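PDB 4BQ2: B-agarase from Saccharophagus degradans, which hydrolyses agarose as a family 50 glycoside hydrolase, acting as an exo-beta-agarase on this marine galactan. Local coordinates for residues A135-R139 with R341-F345; R244-W250 with N739-T744; L511-S515 with F552-V558; S672-R676 with Y716-F720; D449-P455 with N490-F494. All blocks are in the same frame, centred on the assembly; numbering follows the deposited sequence.

Interaction 1: A135-R139 with R341-F345; sequences ASGLR and RAAMF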
# COMPACT_ATOMS: atom_id res chain seq x y z
N ALA A 135 -14.83 4.30 -11.77
CA ALA A 135 -16.00 3.44 -11.99
C ALA A 135 -15.64 2.11 -12.66
O ALA A 135 -16.31 1.09 -12.42
CB ALA A 135 -17.06 4.17 -12.81
N SER A 136 -14.59 2.16 -13.49
CA SER A 136 -14.01 1.01 -14.20
C SER A 136 -13.47 -0.10 -13.29
O SER A 136 -13.27 -1.24 -13.75
CB SER A 136 -12.83 1.53 -15.00
OG SER A 136 -11.88 2.10 -14.09
N GLY A 137 -13.20 0.23 -12.03
CA GLY A 137 -12.54 -0.71 -11.13
C GLY A 137 -11.03 -0.71 -11.26
O GLY A 137 -10.35 -1.66 -10.82
N LEU A 138 -10.51 0.36 -11.86
CA LEU A 138 -9.08 0.66 -11.91
C LEU A 138 -8.81 1.81 -10.94
O LEU A 138 -9.62 2.75 -10.87
CB LEU A 138 -8.71 1.10 -13.32
CG LEU A 138 -8.40 -0.04 -14.31
CD1 LEU A 138 -9.63 -0.88 -14.60
CD2 LEU A 138 -7.83 0.57 -15.58
N ARG A 139 -7.70 1.75 -10.18
CA ARG A 139 -7.36 2.82 -9.24
C ARG A 139 -7.11 4.11 -10.00
O ARG A 139 -7.44 5.18 -9.53
CB ARG A 139 -6.11 2.48 -8.39
CG ARG A 139 -5.86 3.49 -7.26
CD ARG A 139 -7.10 3.63 -6.36
NE ARG A 139 -7.58 2.31 -5.90
CZ ARG A 139 -7.25 1.73 -4.75
NH1 ARG A 139 -6.46 2.36 -3.87
NH2 ARG A 139 -7.75 0.53 -4.46
N ARG A 341 -16.28 -4.13 -17.76
CA ARG A 341 -15.15 -5.04 -17.45
C ARG A 341 -14.85 -6.00 -18.61
O ARG A 341 -13.71 -6.08 -19.07
CB ARG A 341 -15.41 -5.79 -16.14
CG ARG A 341 -15.39 -4.89 -14.91
CD ARG A 341 -14.01 -4.26 -14.66
NE ARG A 341 -12.92 -5.24 -14.52
CZ ARG A 341 -11.70 -4.92 -14.10
NH1 ARG A 341 -11.43 -3.66 -13.75
NH2 ARG A 341 -10.76 -5.86 -14.00
N ALA A 342 -15.87 -6.66 -19.14
CA ALA A 342 -15.64 -7.65 -20.21
C ALA A 342 -14.98 -7.07 -21.46
O ALA A 342 -14.09 -7.70 -22.04
CB ALA A 342 -16.92 -8.39 -20.56
N ALA A 343 -15.37 -5.85 -21.85
CA ALA A 343 -14.81 -5.24 -23.06
C ALA A 343 -13.34 -4.83 -22.91
O ALA A 343 -12.69 -4.49 -23.90
CB ALA A 343 -15.67 -4.05 -23.53
N MET A 344 -12.80 -4.85 -21.69
CA MET A 344 -11.39 -4.52 -21.53
C MET A 344 -10.48 -5.58 -22.07
O MET A 344 -9.29 -5.31 -22.31
CB MET A 344 -11.02 -4.30 -20.06
CG MET A 344 -11.89 -3.30 -19.34
SD MET A 344 -11.49 -3.33 -17.58
CE MET A 344 -12.22 -1.73 -17.17
N PHE A 345 -11.01 -6.79 -22.26
CA PHE A 345 -10.15 -7.95 -22.57
C PHE A 345 -10.16 -8.40 -24.02
O PHE A 345 -11.23 -8.78 -24.53
CB PHE A 345 -10.46 -9.13 -21.64
CG PHE A 345 -10.34 -8.76 -20.18
CD1 PHE A 345 -9.08 -8.72 -19.55
CD2 PHE A 345 -11.47 -8.41 -19.46
CE1 PHE A 345 -8.97 -8.34 -18.21
CE2 PHE A 345 -11.36 -8.03 -18.11
CZ PHE A 345 -10.12 -8.00 -17.50
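NH1 of Arg341 serves two backbone carbonyls: it donates across the contact to Ser136 O at 3.0 Å with an N-H...O angle of 167°, and it also bonds Thr707 O. Ser136 O lies almost exactly in the guanidinium plane, at its edge, while the donor is tilted only modestly from the plane of the Ser136 carbonyl. NH2 of the same group reaches Met297 O and, weakly, Thr296 OG1, so bonds on different nitrogens fix the rotation of the buried guanidinium. The arginine chain gets there by folding twice, at chi2 (-64°) and chi3 (-57°), which brings the group back alongside Met344. The Met344 sulfur SD sits 3.6 Å above one guanidinium face, displaced toward its rim. Beyond it the extended thioether carries CE to 3.6 Å from Ser136 O and 3.7 Å from Leu138 CD1, so the methyl packs against both backbone and side chain of the loop. Leu138 CD1 also comes obliquely to Arg341 NH1, at 3.4 Å. The loop holds its own shape by an ST turn, in which Ser136 OG accepts from Leu138 N at 3.1 Å; the same hydroxyl hydrogen-bonds Asn141 OD1. Gly137, at positive phi, forms the bend between them. The contact docks the loop between strands 110-115 and 150-155, within the agarase CBM-like region, onto the end of helix 339-342 and the type I turn Ala342-Phe345, with strand 296-301 lying against the helix and turn.

Interaction 2: R244-W250 with N739-T744; sequences RSKFGGW and NAKIYT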
# COMPACT_ATOMS: atom_id res chain seq x y z
N ARG A 244 27.35 -15.41 3.03
CA ARG A 244 26.08 -15.66 3.71
C ARG A 244 26.21 -16.97 4.49
O ARG A 244 26.83 -17.94 4.00
CB ARG A 244 24.93 -15.75 2.68
CG ARG A 244 24.60 -14.44 1.94
CD ARG A 244 24.34 -13.27 2.90
NE ARG A 244 24.18 -11.95 2.25
CZ ARG A 244 23.11 -11.65 1.52
NH1 ARG A 244 22.19 -12.57 1.34
NH2 ARG A 244 22.97 -10.45 0.96
N SER A 245 25.64 -17.01 5.69
CA SER A 245 25.58 -18.25 6.46
C SER A 245 24.43 -19.10 5.89
O SER A 245 23.69 -18.64 5.03
CB SER A 245 25.37 -17.94 7.94
OG SER A 245 24.14 -17.22 8.13
N LYS A 246 24.30 -20.34 6.36
CA LYS A 246 23.17 -21.20 5.98
C LYS A 246 21.84 -20.43 5.95
O LYS A 246 21.10 -20.51 4.95
CB LYS A 246 23.05 -22.41 6.95
CG LYS A 246 21.83 -23.31 6.71
CD LYS A 246 21.73 -24.36 7.82
CE LYS A 246 20.65 -25.39 7.54
NZ LYS A 246 20.63 -26.39 8.64
N PHE A 247 21.56 -19.68 7.02
CA PHE A 247 20.27 -18.99 7.18
C PHE A 247 20.24 -17.55 6.66
O PHE A 247 19.34 -16.79 7.02
CB PHE A 247 19.80 -19.05 8.63
CG PHE A 247 19.33 -20.41 9.06
CD1 PHE A 247 18.02 -20.82 8.80
CD2 PHE A 247 20.19 -21.30 9.73
CE1 PHE A 247 17.56 -22.07 9.22
CE2 PHE A 247 19.74 -22.57 10.13
CZ PHE A 247 18.41 -22.96 9.89
N GLY A 248 21.23 -17.16 5.88
CA GLY A 248 21.20 -15.85 5.20
C GLY A 248 21.87 -14.75 6.00
O GLY A 248 21.78 -13.57 5.63
N GLY A 249 22.46 -15.14 7.13
CA GLY A 249 23.16 -14.20 8.01
C GLY A 249 24.56 -13.91 7.50
O GLY A 249 24.96 -14.41 6.44
N TRP A 250 25.32 -13.12 8.27
CA TRP A 250 26.65 -12.65 7.84
C TRP A 250 27.69 -13.59 8.44
O TRP A 250 27.88 -13.63 9.66
CB TRP A 250 26.87 -11.19 8.29
CG TRP A 250 28.12 -10.51 7.76
CD1 TRP A 250 29.13 -9.93 8.51
CD2 TRP A 250 28.50 -10.32 6.38
NE1 TRP A 250 30.09 -9.40 7.68
CE2 TRP A 250 29.73 -9.61 6.37
CE3 TRP A 250 27.91 -10.65 5.15
CZ2 TRP A 250 30.40 -9.25 5.18
CZ3 TRP A 250 28.57 -10.28 3.96
CH2 TRP A 250 29.81 -9.59 3.99
N ASN A 739 21.77 -5.33 -1.37
CA ASN A 739 21.96 -6.59 -0.66
C ASN A 739 23.44 -6.97 -0.50
O ASN A 739 23.82 -7.66 0.46
CB ASN A 739 21.19 -7.72 -1.36
CG ASN A 739 19.69 -7.63 -1.12
OD1 ASN A 739 19.23 -7.02 -0.15
ND2 ASN A 739 18.90 -8.24 -2.03
N ALA A 740 24.28 -6.53 -1.43
CA ALA A 740 25.71 -6.83 -1.31
C ALA A 740 26.37 -6.04 -0.18
O ALA A 740 27.48 -6.39 0.25
CB ALA A 740 26.45 -6.66 -2.65
N LYS A 741 25.68 -5.01 0.34
CA LYS A 741 26.25 -4.14 1.35
C LYS A 741 25.47 -4.00 2.67
O LYS A 741 25.92 -3.29 3.57
CB LYS A 741 26.52 -2.76 0.74
CG LYS A 741 25.30 -1.85 0.68
CD LYS A 741 25.64 -0.67 -0.23
CE LYS A 741 24.89 0.57 0.18
NZ LYS A 741 25.09 1.67 -0.81
N ILE A 742 24.31 -4.66 2.80
CA ILE A 742 23.53 -4.54 4.02
C ILE A 742 24.38 -4.85 5.27
O ILE A 742 24.24 -4.19 6.28
CB ILE A 742 22.22 -5.41 4.04
CG1 ILE A 742 22.49 -6.87 3.68
CG2 ILE A 742 21.12 -4.78 3.16
CD1 ILE A 742 21.25 -7.77 3.70
N TYR A 743 25.27 -5.83 5.20
CA TYR A 743 25.96 -6.26 6.44
C TYR A 743 27.21 -5.41 6.75
O TYR A 743 27.42 -5.02 7.92
CB TYR A 743 26.32 -7.74 6.38
CG TYR A 743 25.10 -8.66 6.50
CD1 TYR A 743 24.35 -8.68 7.68
CD2 TYR A 743 24.74 -9.52 5.46
CE1 TYR A 743 23.24 -9.53 7.82
CE2 TYR A 743 23.64 -10.36 5.59
CZ TYR A 743 22.89 -10.36 6.76
OH TYR A 743 21.84 -11.20 6.86
N THR A 744 28.02 -5.16 5.72
CA THR A 744 29.17 -4.27 5.85
C THR A 744 28.75 -2.88 6.32
O THR A 744 29.37 -2.34 7.24
CB THR A 744 29.99 -4.19 4.55
OG1 THR A 744 29.11 -3.87 3.47
CG2 THR A 744 30.62 -5.52 4.25
O HOH W 1 25.89 -9.12 1.65
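Trp250 and Tyr743 make reciprocal CH-pi contacts: Tyr743 CB sits over the five-membered ring of Trp250, 3.7 Å from its centroid, and Trp250 CB lies equally close over the Tyr743 ring centroid. The side chains slide past each other in opposite directions, so the planes are near parallel (23°) yet the rings barely overlap. With chi1 at -172° the indole extends toward Thr744, where Trp250 CZ2 meets Thr744 CG2 at 3.9 Å. At the far end of the tyrosine, OH donates to Gly248 O at 2.7 Å and also bonds Phe282 N. Arg244 NE comes in at the ring edge, its guanidinium nearly perpendicular to the phenol, and NH2 donates to Asn739 O at 3.0 Å from above the carbonyl plane, a bent bond (132°). A water gives that same oxygen a second donor. The loop 244-250 owes its form to a type I turn, Ser245 to Gly248, closed by Gly248 N to Ser245 O at 3.0 Å. Further out, Ser245 OG bonds Asp275, Arg244 NH2 bonds Gly411 O, and Asn739 ND2 bonds Trp410 O. Ile742 CG1 covers the other face of Tyr743 and packs on strand 280-287, against which the C-terminal helix 742-746 lies.

Interaction 3: L511-S515 with F552-V558; sequences LGRPS and FDLGVDV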
# COMPACT_ATOMS: atom_id res chain seq x y z
N LEU A 511 -17.48 5.06 23.04
CA LEU A 511 -18.11 5.80 24.15
C LEU A 511 -19.55 6.16 23.79
O LEU A 511 -20.41 6.24 24.66
CB LEU A 511 -17.32 7.05 24.51
CG LEU A 511 -16.07 6.78 25.35
CD1 LEU A 511 -15.23 8.04 25.47
CD2 LEU A 511 -16.44 6.22 26.73
N GLY A 512 -19.79 6.34 22.49
CA GLY A 512 -21.13 6.59 21.95
C GLY A 512 -22.10 5.43 22.09
O GLY A 512 -23.31 5.61 21.99
N ARG A 513 -21.57 4.23 22.36
CA ARG A 513 -22.39 3.02 22.46
C ARG A 513 -22.71 2.62 23.91
O ARG A 513 -21.95 2.94 24.84
CB ARG A 513 -21.69 1.83 21.75
CG ARG A 513 -21.39 2.06 20.28
CD ARG A 513 -20.46 0.97 19.71
NE ARG A 513 -21.07 -0.37 19.63
CZ ARG A 513 -20.41 -1.47 19.26
NH1 ARG A 513 -19.11 -1.41 18.94
NH2 ARG A 513 -21.04 -2.65 19.18
N PRO A 514 -23.84 1.92 24.11
CA PRO A 514 -24.17 1.29 25.40
C PRO A 514 -23.15 0.22 25.83
O PRO A 514 -22.60 -0.48 24.97
CB PRO A 514 -25.53 0.63 25.13
CG PRO A 514 -25.58 0.45 23.64
CD PRO A 514 -24.85 1.62 23.08
N SER A 515 -22.93 0.09 27.14
CA SER A 515 -22.05 -0.96 27.66
C SER A 515 -22.60 -2.38 27.47
O SER A 515 -21.84 -3.32 27.23
CB SER A 515 -21.76 -0.73 29.14
OG SER A 515 -21.08 0.51 29.35
N PHE A 552 -24.71 7.16 31.80
CA PHE A 552 -23.44 7.13 31.09
C PHE A 552 -23.32 5.82 30.29
O PHE A 552 -22.90 5.83 29.11
CB PHE A 552 -22.28 7.24 32.07
CG PHE A 552 -20.95 7.02 31.42
CD1 PHE A 552 -20.31 8.06 30.76
CD2 PHE A 552 -20.37 5.75 31.42
CE1 PHE A 552 -19.09 7.86 30.14
CE2 PHE A 552 -19.15 5.54 30.79
CZ PHE A 552 -18.51 6.60 30.16
N ASP A 553 -23.70 4.71 30.92
CA ASP A 553 -23.61 3.38 30.30
C ASP A 553 -24.64 3.07 29.22
O ASP A 553 -24.67 1.94 28.70
CB ASP A 553 -23.59 2.28 31.36
CG ASP A 553 -22.23 2.19 32.08
OD1 ASP A 553 -21.19 2.62 31.49
OD2 ASP A 553 -22.21 1.71 33.23
N LEU A 554 -25.47 4.06 28.89
CA LEU A 554 -26.36 3.96 27.72
C LEU A 554 -25.66 4.40 26.44
O LEU A 554 -26.19 4.20 25.35
CB LEU A 554 -27.61 4.84 27.89
CG LEU A 554 -28.53 4.60 29.08
CD1 LEU A 554 -29.51 5.77 29.17
CD2 LEU A 554 -29.25 3.26 28.97
N GLY A 555 -24.49 5.01 26.57
CA GLY A 555 -23.82 5.60 25.43
C GLY A 555 -23.92 7.11 25.50
O GLY A 555 -24.98 7.66 25.77
N VAL A 556 -22.81 7.77 25.24
CA VAL A 556 -22.70 9.23 25.32
C VAL A 556 -22.05 9.72 24.03
O VAL A 556 -20.98 9.21 23.64
CB VAL A 556 -21.78 9.64 26.49
CG1 VAL A 556 -21.44 11.14 26.43
CG2 VAL A 556 -22.38 9.24 27.82
N ASP A 557 -22.69 10.70 23.40
CA ASP A 557 -22.26 11.28 22.12
C ASP A 557 -21.12 12.34 22.27
O ASP A 557 -21.28 13.57 22.06
CB ASP A 557 -23.50 11.81 21.38
CG ASP A 557 -23.18 12.37 20.01
OD1 ASP A 557 -22.17 11.97 19.39
OD2 ASP A 557 -23.96 13.22 19.55
N VAL A 558 -19.94 11.85 22.63
CA VAL A 558 -18.75 12.69 22.79
C VAL A 558 -18.31 13.27 21.46
O VAL A 558 -17.57 14.25 21.41
CB VAL A 558 -17.62 11.92 23.49
CG1 VAL A 558 -17.96 11.73 24.96
CG2 VAL A 558 -17.37 10.57 22.82
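Phe552 meets Leu511 where its ring tip, CZ, comes obliquely to CD2 at 4.0 Å; chi1 of 171° carries the ring toward Leu511 and helix 519-532, where Arg521 makes a cation-pi contact with it. The next residue begins the backbone pairing: Asp553 O accepts from Ser515 N at 3.0 Å (N-H...O 164°). Its carboxylate is placed by helix 519-532, OD1 bonding Ser525 and OD2 forming a salt bridge with Lys529. Leu554 turns its side chain off, but its carbonyl O lies 3.6 Å from CB of the Pro514 ring. Gly555, with positive phi after the helix, closes a type I turn from Phe552 and presses its bare CA against the other backbone, 3.3 Å from Arg513 O and 3.5 Å from Gly512 O, as weak CH...O contacts. Val556 N then gives a nearly straight bond to Leu511 O, 2.9 Å and 174°, an oxygen that also receives Arg521 NH2. Val556 O in turn lies 3.1 Å from Gly512 CA. After the inverse gamma turn at Asp557, Val558 points CG2 back at Leu511 CB. The two loops thus run antiparallel without forming regular strands. They leave helices 505-511 and 549-552, and the side chains of Leu511, Phe552 and Val558 sink among helices 519-532, 535-542 and 565-593.

Interaction 4: S672-R676 with Y716-F720; sequences SQADR and YNVGF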
# COMPACT_ATOMS: atom_id res chain seq x y z
N SER A 672 11.03 6.61 -14.47
CA SER A 672 11.43 5.53 -15.39
C SER A 672 11.84 4.34 -14.59
O SER A 672 12.06 4.46 -13.35
CB SER A 672 12.62 5.98 -16.27
OG SER A 672 13.83 6.02 -15.53
N GLN A 673 12.02 3.19 -15.27
CA GLN A 673 12.48 1.99 -14.55
C GLN A 673 13.82 2.23 -13.89
O GLN A 673 14.04 1.80 -12.75
CB GLN A 673 12.57 0.75 -15.49
CG GLN A 673 11.20 0.28 -15.99
CD GLN A 673 10.25 0.04 -14.87
OE1 GLN A 673 9.08 0.49 -14.89
NE2 GLN A 673 10.74 -0.63 -13.84
N ALA A 674 14.74 2.92 -14.58
CA ALA A 674 16.05 3.24 -13.97
C ALA A 674 15.91 4.12 -12.74
O ALA A 674 16.61 3.93 -11.73
CB ALA A 674 17.01 3.89 -14.96
N ASP A 675 15.04 5.12 -12.84
CA ASP A 675 14.78 5.98 -11.68
C ASP A 675 14.13 5.15 -10.54
O ASP A 675 14.40 5.41 -9.37
CB ASP A 675 13.92 7.16 -12.11
CG ASP A 675 13.81 8.27 -11.03
OD1 ASP A 675 14.79 8.56 -10.35
OD2 ASP A 675 12.72 8.84 -10.87
N ARG A 676 13.29 4.17 -10.87
CA ARG A 676 12.73 3.27 -9.85
C ARG A 676 13.86 2.63 -9.07
O ARG A 676 13.82 2.59 -7.82
CB ARG A 676 11.90 2.12 -10.43
CG ARG A 676 10.48 2.41 -10.86
CD ARG A 676 9.93 1.07 -11.38
NE ARG A 676 9.28 0.22 -10.37
CZ ARG A 676 9.10 -1.10 -10.46
NH1 ARG A 676 9.54 -1.78 -11.52
NH2 ARG A 676 8.42 -1.75 -9.51
N TYR A 716 -1.01 -1.35 -10.01
CA TYR A 716 0.26 -0.65 -9.93
C TYR A 716 1.49 -1.36 -10.51
O TYR A 716 1.59 -2.58 -10.47
CB TYR A 716 0.58 -0.42 -8.42
CG TYR A 716 -0.43 0.32 -7.57
CD1 TYR A 716 -1.33 1.25 -8.12
CD2 TYR A 716 -0.44 0.15 -6.18
CE1 TYR A 716 -2.23 1.94 -7.34
CE2 TYR A 716 -1.32 0.86 -5.36
CZ TYR A 716 -2.21 1.75 -5.94
OH TYR A 716 -3.09 2.46 -5.13
N ASN A 717 2.48 -0.56 -10.93
CA ASN A 717 3.80 -1.08 -11.31
C ASN A 717 4.66 -1.22 -10.08
O ASN A 717 5.57 -0.45 -9.87
CB ASN A 717 4.49 -0.17 -12.35
CG ASN A 717 5.93 -0.60 -12.65
OD1 ASN A 717 6.28 -1.82 -12.64
ND2 ASN A 717 6.78 0.37 -12.86
N VAL A 718 4.39 -2.24 -9.28
CA VAL A 718 5.07 -2.39 -8.02
C VAL A 718 5.83 -3.72 -7.95
O VAL A 718 6.32 -4.09 -6.89
CB VAL A 718 4.11 -2.19 -6.83
CG1 VAL A 718 3.62 -0.75 -6.83
CG2 VAL A 718 2.93 -3.15 -6.88
N GLY A 719 5.95 -4.39 -9.11
CA GLY A 719 6.61 -5.71 -9.16
C GLY A 719 8.11 -5.63 -9.36
O GLY A 719 8.62 -4.66 -9.92
N PHE A 720 8.81 -6.65 -8.86
CA PHE A 720 10.14 -6.99 -9.39
C PHE A 720 10.02 -7.75 -10.72
O PHE A 720 10.96 -7.79 -11.49
CB PHE A 720 10.96 -7.79 -8.35
CG PHE A 720 11.86 -6.94 -7.51
CD1 PHE A 720 11.33 -5.92 -6.72
CD2 PHE A 720 13.25 -7.11 -7.57
CE1 PHE A 720 12.18 -5.13 -5.94
CE2 PHE A 720 14.09 -6.31 -6.81
CZ PHE A 720 13.56 -5.31 -5.99
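Arg676 and Val718 keep their CA atoms 9.7 Å apart, as Gln673 and Asn717 do at 9.8 Å, so long side chains must span from helix 673-688 to the loop 716-720. Arg676 does most of this. Its chain runs straight to CD and then bends at chi3 (89°), swinging the guanidinium across the loop so that NH2 donates to Gly719 O at 2.9 Å with an angle of 161°. That oxygen lies close to the guanidinium plane, and NH1 adds a weak, longer bond to it at 3.4 Å. Asn717 sits over a face instead: its OD1 is 3.3 Å above the guanidinium plane, shifted to the rim, with amide and guanidinium planes turned 50° apart, a polar contact whose angle at Arg676 NH1 is too poor for a hydrogen bond. The asparagine amide is held by ND2 bonding Ala657 O, and the residue is the centre of an inverse gamma turn. Ser672 is the N-cap of helix 673-688, its OG accepting from Asp675 N at 3.1 Å. Arg676 NE bonds Ile655 O, and Tyr728 makes a cation-pi contact with the arginine. Carbonyl oxygens and the Tyr728 pi system would thus probably offset the buried positive charge, with no carboxylate among the partners described here.

Interaction 5: D449-P455 with N490-F494; sequences DFWGAMP and NEKSF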
# COMPACT_ATOMS: atom_id res chain seq x y z
N ASP A 449 -13.19 3.10 9.33
CA ASP A 449 -12.53 1.83 9.15
C ASP A 449 -12.35 1.59 7.65
O ASP A 449 -13.34 1.61 6.88
CB ASP A 449 -13.37 0.70 9.73
CG ASP A 449 -13.65 0.87 11.20
OD1 ASP A 449 -12.79 1.42 11.94
OD2 ASP A 449 -14.74 0.43 11.63
N PHE A 450 -11.10 1.36 7.26
CA PHE A 450 -10.77 1.21 5.87
C PHE A 450 -10.90 -0.23 5.34
O PHE A 450 -11.83 -0.55 4.60
CB PHE A 450 -9.39 1.79 5.56
CG PHE A 450 -9.13 1.87 4.09
CD1 PHE A 450 -9.80 2.82 3.32
CD2 PHE A 450 -8.32 0.92 3.45
CE1 PHE A 450 -9.63 2.87 1.95
CE2 PHE A 450 -8.13 0.97 2.08
CZ PHE A 450 -8.80 1.95 1.32
N TRP A 451 -9.96 -1.09 5.68
CA TRP A 451 -10.01 -2.48 5.20
C TRP A 451 -11.20 -3.29 5.76
O TRP A 451 -11.63 -4.27 5.15
CB TRP A 451 -8.69 -3.18 5.50
CG TRP A 451 -7.48 -2.66 4.74
CD1 TRP A 451 -6.31 -2.17 5.28
CD2 TRP A 451 -7.30 -2.62 3.31
NE1 TRP A 451 -5.43 -1.83 4.29
CE2 TRP A 451 -6.02 -2.08 3.07
CE3 TRP A 451 -8.12 -2.96 2.21
CZ2 TRP A 451 -5.52 -1.88 1.76
CZ3 TRP A 451 -7.62 -2.78 0.92
CH2 TRP A 451 -6.33 -2.24 0.71
N GLY A 452 -11.72 -2.89 6.92
CA GLY A 452 -12.76 -3.65 7.61
C GLY A 452 -12.97 -3.12 9.01
O GLY A 452 -12.19 -2.30 9.50
N ALA A 453 -14.03 -3.58 9.66
CA ALA A 453 -14.33 -3.15 11.03
C ALA A 453 -13.27 -3.66 12.01
O ALA A 453 -12.62 -4.70 11.77
CB ALA A 453 -15.71 -3.66 11.44
N MET A 454 -13.14 -2.97 13.13
CA MET A 454 -12.14 -3.31 14.16
C MET A 454 -12.71 -4.35 15.14
O MET A 454 -13.93 -4.35 15.41
CB MET A 454 -11.69 -2.04 14.87
CG MET A 454 -10.83 -1.15 13.99
SD MET A 454 -9.24 -1.92 13.56
CE MET A 454 -8.35 -1.67 15.11
N PRO A 455 -11.84 -5.24 15.65
CA PRO A 455 -12.32 -6.29 16.52
C PRO A 455 -12.62 -5.78 17.92
O PRO A 455 -11.94 -4.88 18.40
CB PRO A 455 -11.12 -7.27 16.57
CG PRO A 455 -9.91 -6.38 16.37
CD PRO A 455 -10.40 -5.38 15.35
N ASN A 490 -2.96 -6.65 9.46
CA ASN A 490 -2.27 -5.72 8.60
C ASN A 490 -3.09 -4.44 8.47
O ASN A 490 -4.31 -4.53 8.18
CB ASN A 490 -2.13 -6.36 7.20
CG ASN A 490 -1.51 -5.43 6.19
OD1 ASN A 490 -0.33 -5.13 6.29
ND2 ASN A 490 -2.29 -5.02 5.16
N GLU A 491 -2.45 -3.28 8.69
CA GLU A 491 -3.08 -1.98 8.41
C GLU A 491 -4.50 -1.86 8.99
O GLU A 491 -5.47 -1.47 8.31
CB GLU A 491 -3.08 -1.72 6.89
CG GLU A 491 -1.67 -1.67 6.31
CD GLU A 491 -1.63 -1.21 4.87
OE1 GLU A 491 -2.71 -0.99 4.28
OE2 GLU A 491 -0.50 -1.06 4.32
N LYS A 492 -4.63 -2.18 10.27
CA LYS A 492 -5.89 -2.05 10.97
C LYS A 492 -6.16 -0.57 11.19
O LYS A 492 -5.24 0.22 11.37
CB LYS A 492 -5.84 -2.81 12.31
CG LYS A 492 -5.49 -4.30 12.15
CD LYS A 492 -5.82 -5.12 13.42
CE LYS A 492 -7.32 -5.39 13.47
NZ LYS A 492 -7.82 -6.33 12.40
N SER A 493 -7.43 -0.20 11.14
CA SER A 493 -7.82 1.20 11.37
C SER A 493 -7.86 1.55 12.86
O SER A 493 -8.95 1.64 13.46
CB SER A 493 -9.17 1.49 10.70
OG SER A 493 -9.03 1.43 9.27
N PHE A 494 -6.68 1.78 13.45
CA PHE A 494 -6.57 2.10 14.87
C PHE A 494 -6.86 3.59 15.13
O PHE A 494 -7.00 4.00 16.28
CB PHE A 494 -5.17 1.78 15.39
CG PHE A 494 -4.99 0.36 15.80
CD1 PHE A 494 -5.53 -0.11 16.99
CD2 PHE A 494 -4.21 -0.50 15.02
CE1 PHE A 494 -5.33 -1.44 17.38
CE2 PHE A 494 -4.02 -1.82 15.40
CZ PHE A 494 -4.57 -2.29 16.57
O HOH W 2 -8.10 -0.76 8.17
O HOH W 3 -9.52 -2.18 9.99
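Ser493 and Phe450 form the straighter of the two direct hydrogen bonds across the contact, Phe450 N donating to Ser493 OG at 2.9 Å and 172°. In the other, Trp451 NE1 donates to Glu491 OE1 at 2.8 Å; the oxygen lies in the indole plane, is met on its anti side, and the ring and carboxylate are 30° apart. Two waters add bridges: one joins Trp451 N, Glu491 O and Ser493 OG, while the second links Gly452 O to Ser493 N. Apolar packing centres on Met454, which makes a Met-aromatic contact with Phe494. Bends at chi2 and chi3 fold its chain back so that CE lies over the Phe494 face, 3.8 Å from the ring centroid, and SD lies 3.7 Å from Lys492 CB. Lys492 CE comes within 3.6 Å of CD of the Pro455 ring. The Asn490-Glu491 pair following strand 483-488 resembles the Asn-Glu pair of clan GH-A hydrolases. A glycerol, probably from the crystallisation liquor, lies about 3 Å from the Glu491 side chain, and Glu652 is near its OE2, as might be expected of a sugar-binding cleft that Trp451 borders. Around them, strand 454-455 pairs with 443-444, helix 565-593 packs Tyr578 on Met454 and Phe494, and Asn627 ending strand 624-627 bonds Glu491 OE2.

From the N terminus, interaction 1 opens first, in the CBM-like region, and closes a loop of some 200 residues at helix 339-342. Interaction 2 opens within that span at 244-250 and closes only at the C-terminal helix, so the two cross. The wide loop of interaction 2 contains the other three contacts in series: interaction 5 joins the loops near strands 454-455 and 483-488, interaction 3 ties together a helical excursion, and interaction 4 binds helix 673-688 to the loop after strand 693-699. Interactions 1 and 4 touch through packing of Arg139 NH1 on Tyr716 OH, 3.6 Å apart; interactions 2 and 3 are the most distant, centres 54 Å apart.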